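Local structure of chitinase (4TXG) at residues G231-N234 with L235-Q238; S630-Y633 with N634-Q638. The protein probably hydrolyses the glycosidic bonds of chitin, as a family 18 glycoside hydrolase with a TIM-barrel domain. All blocks are in the same frame, centred on the assembly; numbering follows the deposited sequence.

In the fold
Contacts 1 and 2 are local contacts on two different helices packed against the parallel barrel, 231-242 and 627-636. Their centres are 26 Å apart and their nearest atoms about 17 Å, so they do not touch. Strand 155-161 relates them, for they meet its opposite ends. In contact 1, His232 stacks edge-to-face with Phe160 and its NE2 hydrogen-bonds to Ser162 O, just past the strand, whereas in contact 2 Tyr633 and Phe636 rest on Ile156 near its start. Contact 1 binds a cesium ion directly through Gln238; in contact 2 the side chain of Ser630 is about 10 Å from a bound cesium ion.

Contact 1. Residues G231-N234 with L235-Q238; sequences GHFN and LLTQ. With CS (cesium ion), chain E.
Leu236, Thr237 and Gln238 donate their backbone N-H groups to the carbonyls of His232, Phe233 and Asn234, the regular i to i+4 pattern of an alpha-helix. The Leu236 N to His232 O distance is 2.9 Å, and Gln238 N lies 3.1 Å from Asn234 O. Besides their backbone bond, Asn234 and Gln238 meet through their side-chain amides. Asn234 CG is anti to its backbone N (chi1 -173°), which swings OD1 toward the following turn; Gln238 runs extended beyond CG, and its NE2 comes to 2.8 Å from Asn234 OD1. The two amide planes stand almost perpendicular, 87° apart, and the N-H...O angle of 124° marks this bond as weak. Each amide has stronger partners elsewhere: Asn234 ND2 donates to Tyr229 O and its OD1 accepts from Asp224 N, while Gln238 NE2 donates to Glu222 O. Gln238 OE1 binds the cesium ion at 3.0 Å.

On another side of the helix the contact is apolar. Leu236 CD1 approaches the Phe233 ring obliquely, 4.2 Å from CD1 of Phe233. The Phe233 ring is further enclosed by edge-to-face contacts with Tyr188, Tyr304 and Phe306.

The helix thus has an aromatic and aliphatic side toward the barrel, and a polar side where two amides tie it to the preceding chain at Glu222, Asp224 and Tyr229. With a cation on OE1, the Gln238 amide would probably be polarised so that its NE2 hydrogens become somewhat better donors. The bond to Glu222 O, helped by the weak one to Asn234, probably fixes the amide's rotation so that OE1 faces the metal.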
ATOM      1  N   GLY A 231     -22.809  10.255  13.647  1.00 10.93           N
ATOM      2  CA  GLY A 231     -21.378  10.317  13.378  1.00  9.13           C
ATOM      3  C   GLY A 231     -20.956  10.372  11.917  1.00 10.26           C
ATOM      4  O   GLY A 231     -21.769  10.645  11.024  1.00  8.83           O
ATOM      5  N   HIS A 232     -19.661  10.141  11.679  1.00  8.63           N
ATOM      6  CA  HIS A 232     -19.127  10.104  10.316  1.00  8.42           C
ATOM      7  C   HIS A 232     -19.909   9.133   9.430  1.00  8.09           C
ATOM      8  O   HIS A 232     -20.138   9.403   8.251  1.00  9.48           O
ATOM      9  CB  HIS A 232     -17.656   9.667  10.296  1.00  8.23           C
ATOM     10  CG  HIS A 232     -16.705  10.607  10.983  1.00  8.63           C
ATOM     11  ND1 HIS A 232     -16.646  11.955  10.709  1.00 10.14           N
ATOM     12  CD2 HIS A 232     -15.738  10.360  11.898  1.00  8.68           C
ATOM     13  CE1 HIS A 232     -15.695  12.509  11.449  1.00  9.49           C
ATOM     14  NE2 HIS A 232     -15.122  11.562  12.164  1.00  9.23           N
ATOM     15  N   PHE A 233     -20.290   7.986   9.988  1.00  7.87           N
ATOM     16  CA  PHE A 233     -20.909   6.936   9.179  1.00  7.73           C
ATOM     17  C   PHE A 233     -22.261   7.378   8.611  1.00  7.87           C
ATOM     18  O   PHE A 233     -22.621   7.031   7.488  1.00  7.84           O
ATOM     19  CB  PHE A 233     -21.095   5.652   9.993  1.00  7.50           C
ATOM     20  CG  PHE A 233     -19.805   4.875  10.245  1.00  7.24           C
ATOM     21  CD1 PHE A 233     -18.572   5.387   9.882  1.00  8.82           C
ATOM     22  CD2 PHE A 233     -19.856   3.628  10.859  1.00 10.22           C
ATOM     23  CE1 PHE A 233     -17.399   4.670  10.129  1.00  8.04           C
ATOM     24  CE2 PHE A 233     -18.701   2.901  11.108  1.00  9.45           C
ATOM     25  CZ  PHE A 233     -17.469   3.421  10.734  1.00  8.53           C
ATOM     26  N   ASN A 234     -23.017   8.124   9.408  1.00  8.17           N
ATOM     27  CA  ASN A 234     -24.301   8.657   8.951  1.00  8.42           C
ATOM     28  C   ASN A 234     -24.103   9.534   7.701  1.00 10.35           C
ATOM     29  O   ASN A 234     -24.805   9.382   6.692  1.00  8.94           O
ATOM     30  CB  ASN A 234     -24.966   9.447  10.088  1.00  8.77           C
ATOM     31  CG  ASN A 234     -26.382   9.892   9.756  1.00  9.73           C
ATOM     32  OD1 ASN A 234     -26.597  10.682   8.834  1.00  9.49           O
ATOM     33  ND2 ASN A 234     -27.351   9.409  10.529  1.00  9.21           N
ATOM     34  N   LEU A 235     -23.136  10.443   7.762  1.00 10.09           N
ATOM     35  CA  LEU A 235     -22.846  11.305   6.621  1.00  8.90           C
ATOM     36  C   LEU A 235     -22.328  10.500   5.418  1.00  8.91           C
ATOM     37  O   LEU A 235     -22.721  10.770   4.286  1.00 10.47           O
ATOM     38  CB  LEU A 235     -21.841  12.397   7.019  1.00 11.68           C
ATOM     39  CG  LEU A 235     -22.425  13.446   7.980  1.00 12.51           C
ATOM     40  CD1 LEU A 235     -21.408  14.515   8.366  1.00 14.18           C
ATOM     41  CD2 LEU A 235     -23.658  14.097   7.349  1.00 14.50           C
ATOM     42  N   LEU A 236     -21.475   9.504   5.651  1.00  8.33           N
ATOM     43  CA  LEU A 236     -20.995   8.678   4.534  1.00  8.19           C
ATOM     44  C   LEU A 236     -22.166   8.020   3.807  1.00  9.61           C
ATOM     45  O   LEU A 236     -22.243   8.041   2.575  1.00  9.55           O
ATOM     46  CB  LEU A 236     -20.006   7.605   5.020  1.00  9.29           C
ATOM     47  CG  LEU A 236     -18.645   8.102   5.515  1.00  9.27           C
ATOM     48  CD1 LEU A 236     -17.836   6.909   6.028  1.00 11.61           C
ATOM     49  CD2 LEU A 236     -17.888   8.823   4.418  1.00  8.35           C
ATOM     50  N   THR A 237     -23.100   7.469   4.573  1.00  8.17           N
ATOM     51  CA  THR A 237     -24.257   6.800   3.977  1.00  9.04           C
ATOM     52  C   THR A 237     -25.089   7.773   3.155  1.00  9.51           C
ATOM     53  O   THR A 237     -25.529   7.462   2.040  1.00  8.99           O
ATOM     54  CB  THR A 237     -25.124   6.148   5.063  1.00  8.31           C
ATOM     55  OG1 THR A 237     -24.345   5.151   5.738  1.00  8.39           O
ATOM     56  CG2 THR A 237     -26.359   5.482   4.446  1.00  9.49           C
ATOM     57  N   GLN A 238     -25.290   8.966   3.703  1.00  8.89           N
ATOM     58  CA  GLN A 238     -26.058   9.997   3.000  1.00 10.08           C
ATOM     59  C   GLN A 238     -25.430  10.449   1.683  1.00 10.27           C
ATOM     60  O   GLN A 238     -26.111  10.573   0.665  1.00 10.37           O
ATOM     61  CB  GLN A 238     -26.227  11.210   3.895  1.00  9.89           C
ATOM     62  CG  GLN A 238     -27.253  11.045   4.979  1.00 12.28           C
ATOM     63  CD  GLN A 238     -27.494  12.357   5.669  1.00 13.09           C
ATOM     64  OE1 GLN A 238     -28.264  13.180   5.184  1.00 17.49           O
ATOM     65  NE2 GLN A 238     -26.802  12.583   6.783  1.00  9.71           N
TER
HETATM   66 CS    CS E 804     -30.333  15.002   6.248  1.00 94.38          CS

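Contact 2. Residues S630-Y633 with N634-Q638; sequences SLLY and NTFSQ
Tyr633 and Ser637 meet at the C-terminal end of helix 627-636. From CB of Tyr633, CG stands anti to the backbone N (chi1 177°), and the ring runs on beside the last turn. One face then receives Ser637: CE1 and CZ each lie 3.7 Å from Ser637 CB, and CE2 is 3.6 Å from Ser637 OG. The CB of Ser637 sits 3.9 Å from the Tyr633 ring centroid and 24° off its normal, a CH-pi contact. At the tip, Tyr633 OH hydrogen-bonds to Asn150 O. Ser637 OG in turn donates to Tyr633 O at 2.7 Å, alongside a weak bond from Ser637 N, so the carbonyl at the helix end is gripped twice.

Two residues earlier, Leu631 O accepts both Thr635 N and Thr635 OG1, which arrive from opposite faces of its plane; OG1 is 2.7 Å away. The Leu632 and Phe636 side chains lie side by side, pointing the same way, with Leu632 CD2 3.9 Å from Phe636 CE2.

Leu632 and Phe636 face helix 582-594 at Ile585 and Ile592 respectively and share Val600 of strand 599-603, while Tyr633 and Phe636 rest on Ile156 of strand 155-161.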
ATOM      1  N   SER A 630      -8.217  17.591  -7.228  1.00 10.37           N
ATOM      2  CA  SER A 630      -8.817  18.138  -8.441  1.00 10.44           C
ATOM      3  C   SER A 630      -7.896  17.951  -9.643  1.00 12.99           C
ATOM      4  O   SER A 630      -8.353  17.682 -10.761  1.00 10.26           O
ATOM      5  CB  SER A 630      -9.154  19.621  -8.266  1.00 12.92           C
ATOM      6  OG  SER A 630     -10.206  19.788  -7.326  1.00 14.85           O
ATOM      7  N   LEU A 631      -6.597  18.105  -9.412  1.00 10.81           N
ATOM      8  CA  LEU A 631      -5.620  17.887 -10.472  1.00 11.07           C
ATOM      9  C   LEU A 631      -5.628  16.427 -10.901  1.00  8.92           C
ATOM     10  O   LEU A 631      -5.625  16.131 -12.096  1.00 10.48           O
ATOM     11  CB  LEU A 631      -4.217  18.299 -10.019  1.00 13.23           C
ATOM     12  CG  LEU A 631      -3.061  18.008 -10.984  1.00 13.04           C
ATOM     13  CD1 LEU A 631      -3.261  18.692 -12.327  1.00 14.85           C
ATOM     14  CD2 LEU A 631      -1.734  18.446 -10.344  1.00 14.76           C
ATOM     15  N   LEU A 632      -5.639  15.516  -9.930  1.00  7.63           N
ATOM     16  CA  LEU A 632      -5.716  14.089 -10.248  1.00  9.15           C
ATOM     17  C   LEU A 632      -6.991  13.769 -11.043  1.00  9.32           C
ATOM     18  O   LEU A 632      -6.948  13.098 -12.081  1.00  8.66           O
ATOM     19  CB  LEU A 632      -5.673  13.247  -8.968  1.00  9.33           C
ATOM     20  CG  LEU A 632      -4.337  13.163  -8.240  1.00  9.94           C
ATOM     21  CD1 LEU A 632      -4.524  12.502  -6.880  1.00 11.71           C
ATOM     22  CD2 LEU A 632      -3.317  12.408  -9.078  1.00 12.57           C
ATOM     23  N   TYR A 633      -8.126  14.245 -10.547  1.00  7.91           N
ATOM     24  CA  TYR A 633      -9.398  13.973 -11.199  1.00  8.62           C
ATOM     25  C   TYR A 633      -9.481  14.572 -12.604  1.00  9.35           C
ATOM     26  O   TYR A 633      -9.961  13.923 -13.538  1.00 10.57           O
ATOM     27  CB  TYR A 633     -10.570  14.488 -10.356  1.00  8.58           C
ATOM     28  CG  TYR A 633     -11.876  14.269 -11.067  1.00 11.25           C
ATOM     29  CD1 TYR A 633     -12.392  12.988 -11.216  1.00  9.54           C
ATOM     30  CD2 TYR A 633     -12.564  15.329 -11.644  1.00 11.38           C
ATOM     31  CE1 TYR A 633     -13.567  12.769 -11.901  1.00 12.57           C
ATOM     32  CE2 TYR A 633     -13.740  15.121 -12.335  1.00 12.24           C
ATOM     33  CZ  TYR A 633     -14.240  13.841 -12.456  1.00 10.26           C
ATOM     34  OH  TYR A 633     -15.412  13.626 -13.144  1.00 11.03           O
ATOM     35  N   ASN A 634      -9.034  15.814 -12.757  1.00  9.62           N
ATOM     36  CA  ASN A 634      -9.092  16.463 -14.066  1.00 10.89           C
ATOM     37  C   ASN A 634      -8.192  15.754 -15.077  1.00 10.92           C
ATOM     38  O   ASN A 634      -8.504  15.685 -16.262  1.00 14.71           O
ATOM     39  CB  ASN A 634      -8.702  17.939 -13.953  1.00 13.23           C
ATOM     40  CG  ASN A 634      -9.786  18.776 -13.290  1.00 21.32           C
ATOM     41  OD1 ASN A 634     -10.978  18.474 -13.410  1.00 20.55           O
ATOM     42  ND2 ASN A 634      -9.379  19.830 -12.585  1.00 25.64           N
ATOM     43  N   THR A 635      -7.079  15.224 -14.593  1.00  9.53           N
ATOM     44  CA  THR A 635      -6.165  14.472 -15.437  1.00 11.22           C
ATOM     45  C   THR A 635      -6.764  13.122 -15.837  1.00 10.87           C
ATOM     46  O   THR A 635      -6.708  12.733 -17.001  1.00 11.69           O
ATOM     47  CB  THR A 635      -4.827  14.252 -14.723  1.00 12.59           C
ATOM     48  OG1 THR A 635      -4.270  15.525 -14.365  1.00 12.08           O
ATOM     49  CG2 THR A 635      -3.850  13.496 -15.616  1.00 12.92           C
ATOM     50  N   PHE A 636      -7.362  12.421 -14.876  1.00  9.51           N
ATOM     51  CA  PHE A 636      -7.806  11.044 -15.110  1.00  8.19           C
ATOM     52  C   PHE A 636      -9.238  10.894 -15.660  1.00  9.38           C
ATOM     53  O   PHE A 636      -9.652   9.778 -15.986  1.00 10.07           O
ATOM     54  CB  PHE A 636      -7.682  10.240 -13.807  1.00  8.04           C
ATOM     55  CG  PHE A 636      -6.265  10.086 -13.310  1.00  7.76           C
ATOM     56  CD1 PHE A 636      -5.189  10.118 -14.193  1.00  8.80           C
ATOM     57  CD2 PHE A 636      -6.017   9.873 -11.953  1.00  9.57           C
ATOM     58  CE1 PHE A 636      -3.887   9.959 -13.736  1.00  8.99           C
ATOM     59  CE2 PHE A 636      -4.722   9.717 -11.481  1.00  8.31           C
ATOM     60  CZ  PHE A 636      -3.645   9.757 -12.379  1.00  7.60           C
ATOM     61  N   SER A 637      -9.996  11.988 -15.765  1.00  9.71           N
ATOM     62  CA  SER A 637     -11.366  11.924 -16.294  1.00 10.14           C
ATOM     63  C   SER A 637     -11.475  12.515 -17.707  1.00 10.73           C
ATOM     64  O   SER A 637     -12.573  12.611 -18.288  1.00 17.12           O
ATOM     65  CB  SER A 637     -12.340  12.648 -15.359  1.00 11.55           C
ATOM     66  OG  SER A 637     -12.037  14.034 -15.297  1.00 12.49           O
ATOM     67  N   GLN A 638     -10.327  12.913 -18.245  1.00 14.77           N
ATOM     68  CA  GLN A 638     -10.219  13.420 -19.612  1.00 17.82           C
ATOM     69  C   GLN A 638      -9.187  12.572 -20.359  1.00 13.57           C
ATOM     70  O   GLN A 638      -8.420  11.864 -19.727  1.00 12.07           O
ATOM     71  CB  GLN A 638      -9.822  14.901 -19.603  1.00 23.66           C
ATOM     72  CG  GLN A 638     -10.860  15.819 -18.949  1.00 28.54           C
ATOM     73  CD  GLN A 638     -12.200  15.833 -19.687  1.00 38.31           C
ATOM     74  OE1 GLN A 638     -12.270  15.567 -20.888  1.00 38.24           O
ATOM     75  NE2 GLN A 638     -13.271  16.143 -18.961  1.00 41.60           N
TER